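Local coordinates for protein GCN5-related N-acetyltransferase (Kribbella flavida, PDB 4MY0) that binds acetyl-coenzyme A and probably transfers its acetyl group to amines, possibly those of aminoglycosides, as a GNAT-family enzyme, at residues F71-G77 with A184-W190; R140-F145 with V253-P259; L174-A178 with E227-H231; R294-A300 with T379-G383. All coordinates share one frame; numbering follows the deposited sequence.

Contact 1: residues F71-G77 with A184-W190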
loop_
_atom_site.group_PDB
_atom_site.type_symbol
_atom_site.label_atom_id
_atom_site.label_comp_id
_atom_site.label_asym_id
_atom_site.label_seq_id
_atom_site.Cartn_x
_atom_site.Cartn_y
_atom_site.Cartn_z
ATOM N N PHE C 71 -30.282 24.874 10.700
ATOM C CA PHE C 71 -29.177 25.039 11.645
ATOM C C PHE C 71 -29.176 26.433 12.234
ATOM O O PHE C 71 -29.928 27.299 11.795
ATOM C CB PHE C 71 -27.837 24.893 10.931
ATOM C CG PHE C 71 -27.481 23.487 10.539
ATOM C CD1 PHE C 71 -27.693 22.424 11.406
ATOM C CD2 PHE C 71 -26.889 23.242 9.304
ATOM C CE1 PHE C 71 -27.332 21.125 11.037
ATOM C CE2 PHE C 71 -26.522 21.953 8.923
ATOM C CZ PHE C 71 -26.753 20.889 9.792
ATOM N N GLN C 72 -28.309 26.644 13.223
ATOM C CA GLN C 72 -27.782 27.971 13.506
ATOM C C GLN C 72 -26.281 27.834 13.317
ATOM O O GLN C 72 -25.752 26.712 13.330
ATOM C CB GLN C 72 -28.122 28.439 14.927
ATOM C CG GLN C 72 -29.610 28.374 15.256
ATOM C CD GLN C 72 -30.007 29.335 16.350
ATOM O OE1 GLN C 72 -29.956 30.551 16.165
ATOM N NE2 GLN C 72 -30.414 28.802 17.496
ATOM N N GLN C 73 -25.587 28.949 13.114
ATOM C CA GLN C 73 -24.136 28.889 12.941
ATOM C C GLN C 73 -23.490 30.002 13.746
ATOM O O GLN C 73 -23.956 31.147 13.743
ATOM C CB GLN C 73 -23.730 28.966 11.467
ATOM C CG GLN C 73 -22.284 28.520 11.216
ATOM C CD GLN C 73 -21.871 28.657 9.767
ATOM O OE1 GLN C 73 -22.389 29.507 9.045
ATOM N NE2 GLN C 73 -20.938 27.817 9.332
ATOM N N TRP C 74 -22.433 29.657 14.467
ATOM C CA TRP C 74 -21.749 30.647 15.288
ATOM C C TRP C 74 -20.975 31.597 14.385
ATOM O O TRP C 74 -20.289 31.155 13.462
ATOM C CB TRP C 74 -20.784 29.951 16.246
ATOM C CG TRP C 74 -21.467 29.273 17.410
ATOM C CD1 TRP C 74 -21.830 27.956 17.508
ATOM C CD2 TRP C 74 -21.851 29.889 18.646
ATOM N NE1 TRP C 74 -22.415 27.720 18.732
ATOM C CE2 TRP C 74 -22.439 28.890 19.451
ATOM C CE3 TRP C 74 -21.756 31.191 19.148
ATOM C CZ2 TRP C 74 -22.936 29.154 20.729
ATOM C CZ3 TRP C 74 -22.238 31.452 20.421
ATOM C CH2 TRP C 74 -22.822 30.438 21.199
ATOM N N TRP C 75 -21.104 32.897 14.636
ATOM C CA TRP C 75 -20.248 33.876 13.973
ATOM C C TRP C 75 -19.847 34.961 14.956
ATOM O O TRP C 75 -20.707 35.705 15.473
ATOM C CB TRP C 75 -20.926 34.460 12.729
ATOM C CG TRP C 75 -20.921 33.491 11.572
ATOM C CD1 TRP C 75 -21.979 32.749 11.117
ATOM C CD2 TRP C 75 -19.800 33.139 10.748
ATOM N NE1 TRP C 75 -21.586 31.974 10.050
ATOM C CE2 TRP C 75 -20.251 32.189 9.807
ATOM C CE3 TRP C 75 -18.461 33.539 10.710
ATOM C CZ2 TRP C 75 -19.408 31.632 8.836
ATOM C CZ3 TRP C 75 -17.618 32.973 9.748
ATOM C CH2 TRP C 75 -18.096 32.037 8.826
ATOM N N GLY C 76 -18.542 35.028 15.234
ATOM C CA GLY C 76 -18.014 35.934 16.244
ATOM C C GLY C 76 -18.695 35.766 17.585
ATOM O O GLY C 76 -18.983 36.747 18.273
ATOM N N GLY C 77 -18.976 34.524 17.968
ATOM C CA GLY C 77 -19.559 34.278 19.278
ATOM C C GLY C 77 -21.049 34.580 19.411
ATOM O O GLY C 77 -21.566 34.654 20.524
ATOM N N ALA C 184 -16.225 32.279 18.910
ATOM C CA ALA C 184 -16.010 31.278 17.876
ATOM C C ALA C 184 -16.867 31.542 16.640
ATOM O O ALA C 184 -17.945 32.143 16.726
ATOM C CB ALA C 184 -16.293 29.894 18.430
ATOM N N SER C 185 -16.390 31.066 15.493
ATOM C CA SER C 185 -17.117 31.222 14.239
ATOM C C SER C 185 -17.111 29.910 13.475
ATOM O O SER C 185 -16.137 29.145 13.541
ATOM C CB SER C 185 -16.459 32.308 13.377
ATOM O OG SER C 185 -16.694 33.604 13.901
ATOM N N GLY C 186 -18.187 29.656 12.740
ATOM C CA GLY C 186 -18.214 28.530 11.822
ATOM C C GLY C 186 -19.002 27.351 12.356
ATOM O O GLY C 186 -19.674 26.658 11.593
ATOM N N LEU C 187 -18.934 27.126 13.666
ATOM C CA LEU C 187 -19.522 25.925 14.270
ATOM C C LEU C 187 -21.047 25.802 14.117
ATOM O O LEU C 187 -21.772 26.798 14.209
ATOM C CB LEU C 187 -19.121 25.858 15.742
ATOM C CG LEU C 187 -17.619 25.624 15.861
ATOM C CD1 LEU C 187 -16.929 26.686 16.688
ATOM C CD2 LEU C 187 -17.357 24.237 16.418
ATOM N N LEU C 188 -21.524 24.576 13.895
ATOM C CA LEU C 188 -22.960 24.318 13.797
ATOM C C LEU C 188 -23.631 24.308 15.172
ATOM O O LEU C 188 -23.039 23.862 16.158
ATOM C CB LEU C 188 -23.234 22.973 13.124
ATOM C CG LEU C 188 -22.803 22.727 11.682
ATOM C CD1 LEU C 188 -23.255 21.352 11.222
ATOM C CD2 LEU C 188 -23.382 23.791 10.803
ATOM N N VAL C 189 -24.870 24.790 15.220
ATOM C CA VAL C 189 -25.747 24.584 16.370
ATOM C C VAL C 189 -26.844 23.612 15.935
ATOM O O VAL C 189 -27.594 23.900 14.999
ATOM C CB VAL C 189 -26.429 25.887 16.802
ATOM C CG1 VAL C 189 -27.385 25.621 17.959
ATOM C CG2 VAL C 189 -25.401 26.934 17.173
ATOM N N TRP C 190 -26.929 22.461 16.594
ATOM C CA TRP C 190 -27.957 21.479 16.283
ATOM C C TRP C 190 -29.128 21.635 17.238
ATOM O O TRP C 190 -28.950 22.075 18.373
ATOM C CB TRP C 190 -27.402 20.056 16.436
ATOM C CG TRP C 190 -26.370 19.662 15.427
ATOM C CD1 TRP C 190 -25.022 19.888 15.490
ATOM C CD2 TRP C 190 -26.600 18.943 14.209
ATOM N NE1 TRP C 190 -24.405 19.364 14.372
ATOM C CE2 TRP C 190 -25.356 18.776 13.575
ATOM C CE3 TRP C 190 -27.742 18.427 13.590
ATOM C CZ2 TRP C 190 -25.226 18.116 12.350
ATOM C CZ3 TRP C 190 -27.610 17.774 12.381
ATOM C CH2 TRP C 190 -26.372 17.626 11.773
#
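The hydroxyl OG of S185 takes the backbone N-H of G76 at 2.7 Å, almost straight at 173°; chi1 of -72° sets OG beside its own backbone N, where G76 N meets it. S185 CB lies 3.6 Å from CE3 of the W75 indole. One residue on, G77 N reaches A184 O, so the end of the strand is held through both glycines. Further back, W74 uses both backbone polar atoms: its O accepts G186 N at 2.7 Å, and its N donates to L187 O in the carbonyl plane. Q73 stretches out alongside and brings NE2 to G186 O at 2.8 Å, while its OE1 accepts W75 NE1 from above the carbonyl plane; bonds at both ends fix the rotation of this buried amide. V189 CG2 sits 3.5 Å from W74 NE1. At the far end L188 CD1 lies over one face of F71, whose CE1 edge meets the face of W190 in a T-shaped pair, planes 79° apart. Q72 O accepts V189 N, with a weak return bond, and Q73 opposes L188 as a non-hydrogen-bonded pair. This is a short antiparallel strand laid along the long strand 61-75, consistent with a junction between the two GNAT units.

Contact 2: residues R140-F145 with V253-P259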
loop_
_atom_site.group_PDB
_atom_site.type_symbol
_atom_site.label_atom_id
_atom_site.label_comp_id
_atom_site.label_asym_id
_atom_site.label_seq_id
_atom_site.Cartn_x
_atom_site.Cartn_y
_atom_site.Cartn_z
ATOM N N ARG C 140 -12.819 22.229 8.005
ATOM C CA ARG C 140 -13.037 21.203 9.009
ATOM C C ARG C 140 -11.734 20.423 9.058
ATOM O O ARG C 140 -11.275 19.916 8.031
ATOM C CB ARG C 140 -14.195 20.298 8.600
ATOM C CG ARG C 140 -14.508 19.172 9.591
ATOM C CD ARG C 140 -15.543 18.240 8.973
ATOM N NE ARG C 140 -15.987 17.186 9.882
ATOM C CZ ARG C 140 -16.030 15.896 9.562
ATOM N NH1 ARG C 140 -16.467 15.016 10.451
ATOM N NH2 ARG C 140 -15.635 15.482 8.360
ATOM N N TYR C 141 -11.115 20.365 10.232
ATOM C CA TYR C 141 -9.783 19.773 10.366
ATOM C C TYR C 141 -9.861 18.470 11.136
ATOM O O TYR C 141 -10.570 18.389 12.144
ATOM C CB TYR C 141 -8.852 20.697 11.163
ATOM C CG TYR C 141 -8.605 22.068 10.583
ATOM C CD1 TYR C 141 -7.517 22.313 9.750
ATOM C CD2 TYR C 141 -9.431 23.133 10.914
ATOM C CE1 TYR C 141 -7.278 23.583 9.241
ATOM C CE2 TYR C 141 -9.202 24.403 10.409
ATOM C CZ TYR C 141 -8.128 24.624 9.578
ATOM O OH TYR C 141 -7.912 25.893 9.082
ATOM N N ARG C 142 -9.111 17.462 10.693
ATOM C CA ARG C 142 -8.942 16.258 11.502
ATOM C C ARG C 142 -7.462 16.037 11.800
ATOM O O ARG C 142 -6.652 15.948 10.883
ATOM C CB ARG C 142 -9.548 14.998 10.842
ATOM C CG ARG C 142 -9.770 13.845 11.872
ATOM C CD ARG C 142 -9.993 12.472 11.212
ATOM N NE ARG C 142 -8.789 11.973 10.544
ATOM C CZ ARG C 142 -8.657 10.735 10.077
ATOM N NH1 ARG C 142 -9.652 9.875 10.214
ATOM N NH2 ARG C 142 -7.537 10.356 9.469
ATOM N N PHE C 143 -7.114 15.946 13.078
ATOM C CA PHE C 143 -5.731 15.676 13.461
ATOM C C PHE C 143 -5.617 14.314 14.134
ATOM O O PHE C 143 -6.608 13.797 14.658
ATOM C CB PHE C 143 -5.202 16.786 14.380
ATOM C CG PHE C 143 -5.075 18.122 13.686
ATOM C CD1 PHE C 143 -4.040 18.356 12.787
ATOM C CD2 PHE C 143 -6.002 19.128 13.913
ATOM C CE1 PHE C 143 -3.930 19.587 12.127
ATOM C CE2 PHE C 143 -5.893 20.365 13.262
ATOM C CZ PHE C 143 -4.861 20.589 12.376
ATOM N N SER C 144 -4.426 13.719 14.103
ATOM C CA SER C 144 -4.254 12.396 14.693
ATOM C C SER C 144 -3.173 12.415 15.764
ATOM O O SER C 144 -2.044 12.853 15.514
ATOM C CB SER C 144 -3.916 11.362 13.609
ATOM O OG SER C 144 -4.874 11.393 12.560
ATOM N N PHE C 145 -3.522 11.927 16.952
ATOM C CA PHE C 145 -2.590 11.897 18.072
ATOM C C PHE C 145 -2.293 10.465 18.497
ATOM O O PHE C 145 -3.026 9.530 18.134
ATOM C CB PHE C 145 -3.187 12.669 19.255
ATOM C CG PHE C 145 -3.578 14.085 18.912
ATOM C CD1 PHE C 145 -2.672 15.119 19.058
ATOM C CD2 PHE C 145 -4.850 14.377 18.421
ATOM C CE1 PHE C 145 -3.019 16.432 18.728
ATOM C CE2 PHE C 145 -5.216 15.693 18.090
ATOM C CZ PHE C 145 -4.297 16.719 18.237
ATOM N N VAL C 253 -5.599 8.232 18.150
ATOM C CA VAL C 253 -6.844 8.966 18.321
ATOM C C VAL C 253 -6.957 10.070 17.281
ATOM O O VAL C 253 -6.137 10.986 17.265
ATOM C CB VAL C 253 -6.918 9.638 19.696
ATOM C CG1 VAL C 253 -8.200 10.481 19.786
ATOM C CG2 VAL C 253 -6.886 8.592 20.811
ATOM N N HIS C 254 -7.966 9.998 16.414
ATOM C CA HIS C 254 -8.200 11.083 15.476
ATOM C C HIS C 254 -9.142 12.086 16.156
ATOM O O HIS C 254 -10.027 11.690 16.927
ATOM C CB HIS C 254 -8.836 10.555 14.185
ATOM C CG HIS C 254 -8.062 9.450 13.526
ATOM N ND1 HIS C 254 -6.794 9.629 13.014
ATOM C CD2 HIS C 254 -8.392 8.159 13.273
ATOM C CE1 HIS C 254 -6.371 8.493 12.482
ATOM N NE2 HIS C 254 -7.319 7.584 12.631
ATOM N N ALA C 255 -8.957 13.378 15.902
ATOM C CA ALA C 255 -9.859 14.358 16.503
ATOM C C ALA C 255 -10.253 15.457 15.540
ATOM O O ALA C 255 -9.416 16.004 14.800
ATOM C CB ALA C 255 -9.258 14.950 17.762
ATOM N N TYR C 256 -11.538 15.775 15.554
ATOM C CA TYR C 256 -12.026 16.957 14.870
ATOM C C TYR C 256 -11.963 18.123 15.836
ATOM O O TYR C 256 -12.582 18.099 16.911
ATOM C CB TYR C 256 -13.448 16.731 14.360
ATOM C CG TYR C 256 -13.467 15.779 13.202
ATOM C CD1 TYR C 256 -13.143 16.220 11.923
ATOM C CD2 TYR C 256 -13.771 14.427 13.381
ATOM C CE1 TYR C 256 -13.129 15.352 10.850
ATOM C CE2 TYR C 256 -13.770 13.551 12.303
ATOM C CZ TYR C 256 -13.447 14.028 11.042
ATOM O OH TYR C 256 -13.433 13.183 9.956
ATOM N N LEU C 257 -11.182 19.131 15.455
ATOM C CA LEU C 257 -10.997 20.334 16.262
ATOM C C LEU C 257 -10.252 21.416 15.483
ATOM O O LEU C 257 -9.666 21.148 14.434
ATOM C CB LEU C 257 -10.244 20.008 17.554
ATOM C CG LEU C 257 -9.234 18.870 17.617
ATOM C CD1 LEU C 257 -7.911 19.270 17.019
ATOM C CD2 LEU C 257 -9.070 18.495 19.071
ATOM N N SER C 258 -10.269 22.638 16.003
ATOM C CA SER C 258 -9.513 23.729 15.390
ATOM C C SER C 258 -8.002 23.514 15.521
ATOM O O SER C 258 -7.549 22.852 16.457
ATOM C CB SER C 258 -9.912 25.049 16.043
ATOM O OG SER C 258 -8.865 25.998 15.946
ATOM N N PRO C 259 -7.204 24.074 14.585
ATOM C CA PRO C 259 -5.746 24.032 14.772
ATOM C C PRO C 259 -5.332 24.940 15.932
ATOM O O PRO C 259 -4.176 24.886 16.361
ATOM C CB PRO C 259 -5.198 24.568 13.443
ATOM C CG PRO C 259 -6.315 25.407 12.878
ATOM C CD PRO C 259 -7.590 24.762 13.338
#
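The ring of Y256 is covered on both faces: the R140 guanidinium lies nearly parallel to one, centres 3.8 Å apart and planes at 11°, and R142 CG rests on the opposite one, 3.8 Å from the ring centroid. Beyond CG the R142 chain bends (chi3 68°) and turns its own guanidinium onto the imidazole of H254, planes only 2° apart. At the edge of that imidazole, in its plane, ND1 shares a hydrogen bond of 2.6 Å with S144 OG. R140 also bonds to L389 O and Q278 OE1, which hold its charged end in place. With Y256 replaced, an alanine here would probably leave the R140 guanidinium without its aromatic platform and uncover the R142 chain. On the other side of the sheet P259 CD sits over the face of Y141, 3.4 Å from CE2, and L257 CD1 meets the edge of F143. F143 with A255 and F145 with V253 are antiparallel hydrogen-bonded pairs; F145 N reaches V253 O at 2.8 Å. Strand 135-146 runs between strands 252-256 and 274-284, and 274-284 in turn pairs with 118-121, a pattern consistent with strand exchange between tandem GNAT units.

Contact 3: residues L174-A178 with E227-H231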
loop_
_atom_site.group_PDB
_atom_site.type_symbol
_atom_site.label_atom_id
_atom_site.label_comp_id
_atom_site.label_asym_id
_atom_site.label_seq_id
_atom_site.Cartn_x
_atom_site.Cartn_y
_atom_site.Cartn_z
ATOM N N LEU C 174 -22.772 24.080 27.900
ATOM C CA LEU C 174 -21.319 24.085 27.981
ATOM C C LEU C 174 -20.722 24.623 26.682
ATOM O O LEU C 174 -19.808 25.443 26.701
ATOM C CB LEU C 174 -20.803 22.681 28.258
ATOM C CG LEU C 174 -21.135 22.181 29.659
ATOM C CD1 LEU C 174 -20.714 20.736 29.852
ATOM C CD2 LEU C 174 -20.516 23.077 30.737
ATOM N N VAL C 175 -21.266 24.167 25.561
ATOM C CA VAL C 175 -20.795 24.596 24.248
ATOM C C VAL C 175 -21.025 26.098 24.100
ATOM O O VAL C 175 -20.146 26.830 23.631
ATOM C CB VAL C 175 -21.532 23.833 23.119
ATOM C CG1 VAL C 175 -21.429 24.573 21.802
ATOM C CG2 VAL C 175 -20.976 22.432 22.968
ATOM N N GLY C 176 -22.207 26.548 24.519
ATOM C CA GLY C 176 -22.591 27.944 24.403
ATOM C C GLY C 176 -21.637 28.845 25.159
ATOM O O GLY C 176 -21.156 29.848 24.632
ATOM N N THR C 177 -21.356 28.472 26.402
ATOM C CA THR C 177 -20.456 29.241 27.244
ATOM C C THR C 177 -19.082 29.316 26.581
ATOM O O THR C 177 -18.476 30.374 26.522
ATOM C CB THR C 177 -20.335 28.611 28.646
ATOM O OG1 THR C 177 -21.635 28.550 29.257
ATOM C CG2 THR C 177 -19.402 29.430 29.525
ATOM N N ALA C 178 -18.604 28.194 26.057
ATOM C CA ALA C 178 -17.286 28.164 25.435
ATOM C C ALA C 178 -17.213 29.064 24.192
ATOM O O ALA C 178 -16.271 29.840 24.029
ATOM C CB ALA C 178 -16.893 26.734 25.084
ATOM N N GLU C 227 -16.115 15.580 19.275
ATOM C CA GLU C 227 -16.129 16.884 19.916
ATOM C C GLU C 227 -15.616 16.789 21.341
ATOM O O GLU C 227 -15.989 15.869 22.080
ATOM C CB GLU C 227 -17.544 17.496 19.900
ATOM C CG GLU C 227 -17.592 18.904 20.509
ATOM C CD GLU C 227 -18.953 19.599 20.347
ATOM O OE1 GLU C 227 -19.974 18.895 20.170
ATOM O OE2 GLU C 227 -18.994 20.854 20.406
ATOM N N LEU C 228 -14.757 17.739 21.714
ATOM C CA LEU C 228 -14.321 17.884 23.097
ATOM C C LEU C 228 -14.416 19.351 23.454
ATOM O O LEU C 228 -13.880 20.208 22.749
ATOM C CB LEU C 228 -12.885 17.395 23.293
ATOM C CG LEU C 228 -12.478 17.196 24.759
ATOM C CD1 LEU C 228 -11.462 16.048 24.895
ATOM C CD2 LEU C 228 -11.929 18.488 25.348
ATOM N N VAL C 229 -15.103 19.636 24.552
ATOM C CA VAL C 229 -15.215 21.000 25.059
ATOM C C VAL C 229 -14.724 21.010 26.501
ATOM O O VAL C 229 -15.118 20.166 27.303
ATOM C CB VAL C 229 -16.673 21.490 24.988
ATOM C CG1 VAL C 229 -16.861 22.796 25.761
ATOM C CG2 VAL C 229 -17.088 21.655 23.526
ATOM N N ALA C 230 -13.841 21.944 26.830
ATOM C CA ALA C 230 -13.340 22.027 28.197
ATOM C C ALA C 230 -13.053 23.474 28.579
ATOM O O ALA C 230 -12.359 24.193 27.853
ATOM C CB ALA C 230 -12.100 21.184 28.354
ATOM N N HIS C 231 -13.576 23.890 29.728
ATOM C CA HIS C 231 -13.389 25.257 30.192
ATOM C C HIS C 231 -12.124 25.444 31.026
ATOM O O HIS C 231 -11.610 26.557 31.125
ATOM C CB HIS C 231 -14.612 25.724 30.986
ATOM C CG HIS C 231 -15.876 25.751 30.185
ATOM N ND1 HIS C 231 -17.122 25.882 30.761
ATOM C CD2 HIS C 231 -16.087 25.662 28.850
ATOM C CE1 HIS C 231 -18.045 25.878 29.814
ATOM N NE2 HIS C 231 -17.443 25.751 28.646
#
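The imidazole of H231 meets the helix edge-on, its NE2 edge meeting the CB of A178 at 3.7 Å, near the ring plane, and its CE1 against the methyl CD2 of L174 and the CB of T177. The same NE2 donates to L174 O at 3.1 Å, with the oxygen close to the ring plane and an N-H...O angle of 146°. That carbonyl is already the acceptor for A178 N in the ordinary turn of the helix, and the two donors arrive from opposite faces of its plane. One oxygen therefore serves both the helix and the strand end, and the bond fixes which way the ring is turned. T177 uses its hydroxyl on E173 O, one turn back, and offers H231 only carbon.

Two residues before H231, V229 turns its two methyls to the helix. CG1, anti to the backbone N (chi1 169°), packs on A178 CB at 4.0 Å, while CG2 meets CG2 of V175. That V175 methyl is also 3.6 Å from OE2 of E227, so the valine covers part of an extended acidic side chain. Helix and strand axes pass 8.7 Å apart at 66°. E227, V229 and H231 point at the helix, whereas L228 packs on L239 and W240, and A230 on A236, all of helix 233-244. Strand 222-230 thus lies between helices 168-182 and 233-244, consistent with the helices packed on both faces of the sheet in GNAT folds, here probably the second unit.

Contact 4: residues R294-A300 with T379-G383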
loop_
_atom_site.group_PDB
_atom_site.type_symbol
_atom_site.label_atom_id
_atom_site.label_comp_id
_atom_site.label_asym_id
_atom_site.label_seq_id
_atom_site.Cartn_x
_atom_site.Cartn_y
_atom_site.Cartn_z
ATOM N N ARG C 294 -24.443 38.950 13.500
ATOM C CA ARG C 294 -23.044 38.554 13.662
ATOM C C ARG C 294 -22.419 39.170 14.911
ATOM O O ARG C 294 -22.766 40.282 15.297
ATOM C CB ARG C 294 -22.219 38.982 12.438
ATOM C CG ARG C 294 -20.863 38.259 12.328
ATOM C CD ARG C 294 -20.023 38.801 11.188
ATOM N NE ARG C 294 -18.942 37.896 10.765
ATOM C CZ ARG C 294 -17.763 37.801 11.382
ATOM N NH1 ARG C 294 -17.522 38.539 12.460
ATOM N NH2 ARG C 294 -16.819 36.974 10.931
ATOM N N GLY C 295 -21.499 38.451 15.550
ATOM C CA GLY C 295 -20.660 39.075 16.567
ATOM C C GLY C 295 -19.496 39.729 15.845
ATOM O O GLY C 295 -19.064 39.226 14.806
ATOM N N PHE C 296 -19.011 40.856 16.352
ATOM C CA PHE C 296 -17.854 41.511 15.743
ATOM C C PHE C 296 -16.734 41.650 16.764
ATOM O O PHE C 296 -16.996 41.711 17.961
ATOM C CB PHE C 296 -18.233 42.883 15.173
ATOM C CG PHE C 296 -19.042 42.802 13.912
ATOM C CD1 PHE C 296 -18.415 42.771 12.674
ATOM C CD2 PHE C 296 -20.430 42.730 13.959
ATOM C CE1 PHE C 296 -19.154 42.671 11.506
ATOM C CE2 PHE C 296 -21.176 42.633 12.786
ATOM C CZ PHE C 296 -20.540 42.609 11.567
ATOM N N ALA C 297 -15.497 41.709 16.279
ATOM C CA ALA C 297 -14.312 41.743 17.134
ATOM C C ALA C 297 -14.346 42.853 18.187
ATOM O O ALA C 297 -14.621 44.006 17.872
ATOM C CB ALA C 297 -13.050 41.859 16.282
ATOM N N PRO C 298 -14.050 42.498 19.447
ATOM C CA PRO C 298 -13.979 43.449 20.561
ATOM C C PRO C 298 -13.078 44.625 20.204
ATOM O O PRO C 298 -11.988 44.414 19.676
ATOM C CB PRO C 298 -13.326 42.629 21.682
ATOM C CG PRO C 298 -13.620 41.211 21.345
ATOM C CD PRO C 298 -13.644 41.138 19.846
ATOM N N GLY C 299 -13.535 45.844 20.463
ATOM C CA GLY C 299 -12.719 47.019 20.212
ATOM C C GLY C 299 -12.692 47.479 18.766
ATOM O O GLY C 299 -12.320 48.620 18.482
ATOM N N ALA C 300 -13.086 46.600 17.851
ATOM C CA ALA C 300 -13.135 46.947 16.432
ATOM C C ALA C 300 -14.161 48.038 16.145
ATOM O O ALA C 300 -15.283 48.008 16.649
ATOM C CB ALA C 300 -13.420 45.715 15.581
ATOM N N THR C 379 -10.133 44.114 10.189
ATOM C CA THR C 379 -10.227 43.968 11.647
ATOM C C THR C 379 -11.659 43.735 12.158
ATOM O O THR C 379 -11.874 42.929 13.062
ATOM C CB THR C 379 -9.567 45.149 12.388
ATOM O OG1 THR C 379 -10.147 46.381 11.946
ATOM C CG2 THR C 379 -8.077 45.168 12.102
ATOM N N ALA C 380 -12.625 44.439 11.574
ATOM C CA ALA C 380 -14.044 44.222 11.873
ATOM C C ALA C 380 -14.442 42.744 11.788
ATOM O O ALA C 380 -14.997 42.180 12.735
ATOM C CB ALA C 380 -14.907 45.044 10.924
ATOM N N PHE C 381 -14.159 42.123 10.648
ATOM C CA PHE C 381 -14.533 40.729 10.435
ATOM C C PHE C 381 -13.462 39.769 10.939
ATOM O O PHE C 381 -13.576 38.554 10.781
ATOM C CB PHE C 381 -14.832 40.476 8.954
ATOM C CG PHE C 381 -16.089 41.157 8.463
ATOM C CD1 PHE C 381 -17.324 40.537 8.593
ATOM C CD2 PHE C 381 -16.034 42.421 7.879
ATOM C CE1 PHE C 381 -18.489 41.162 8.136
ATOM C CE2 PHE C 381 -17.189 43.049 7.420
ATOM C CZ PHE C 381 -18.419 42.417 7.548
ATOM N N GLY C 382 -12.421 40.319 11.552
ATOM C CA GLY C 382 -11.350 39.501 12.088
ATOM C C GLY C 382 -11.763 38.676 13.294
ATOM O O GLY C 382 -12.864 38.836 13.822
ATOM N N GLY C 383 -10.873 37.794 13.735
ATOM C CA GLY C 383 -11.144 36.963 14.891
ATOM C C GLY C 383 -10.671 35.559 14.605
ATOM O O GLY C 383 -9.900 35.345 13.671
#
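A type II beta turn, A297 to A300, faces the C-terminal end of helix 371-380 in the sterol-carrier-like domain. The methyl of A297 lies 3.6 Å from T379 O and also approaches G382 O, while A300 CB rests 4.0 Å from A380 CA. The turn is closed by A300 N on A297 O. Ahead of it, F296 brings its CE1 edge to the face of F381, a T-shaped pair with centroids 5.4 Å apart and planes at 67°; the two side chains run side by side in the same direction. CD1 of F296 also comes 3.5 Å from A380 O, near the plane of the ring.

The loop between helix 287-293 and strand 302-309 is in this way packed against the last helix of the chain, 371-380, by van der Waals contact rather than bonds, and I291 touches both phenylalanines. R294 completes the cluster. Its chain, extended from CG to NE, passes CD over a face of F296, while F381 CD1 sits over a face of the guanidinium, 3.8 Å from NE; the planes are steep, 75° apart. NH2 bonds to Y352 O, and the guanidinium has a cation-pi contact with that tyrosine. An alanine in place of R294 would probably open a gap beside both phenyl rings and leave Y352 O without this donor. Across the interface, P298 of a second subunit packs on T379.

Contact 1 lies nearest the middle of the chain and touches contacts 3 and 4, but not contact 2: W75 O probably bonds to G295 N of contact 4, and W74 CH2 packs on G176 O of contact 3. In contacts 1, 2 and 4 half or more of the touching residues are buried; contact 3 is the least buried, with two of seven. Contacts 1 and 2 are strand pairings, contact 1 lined by aromatics and amides, contact 2 by stacked guanidinium groups. Contact 3 covers the strand neighbouring 252-256 with a helix, using valine and alanine side chains and one imidazole-to-carbonyl bond. Contact 4, its centre about 20 Å from that of the chain, relies on ring packing. Contacts 2, 3 and 4 also reach a second subunit.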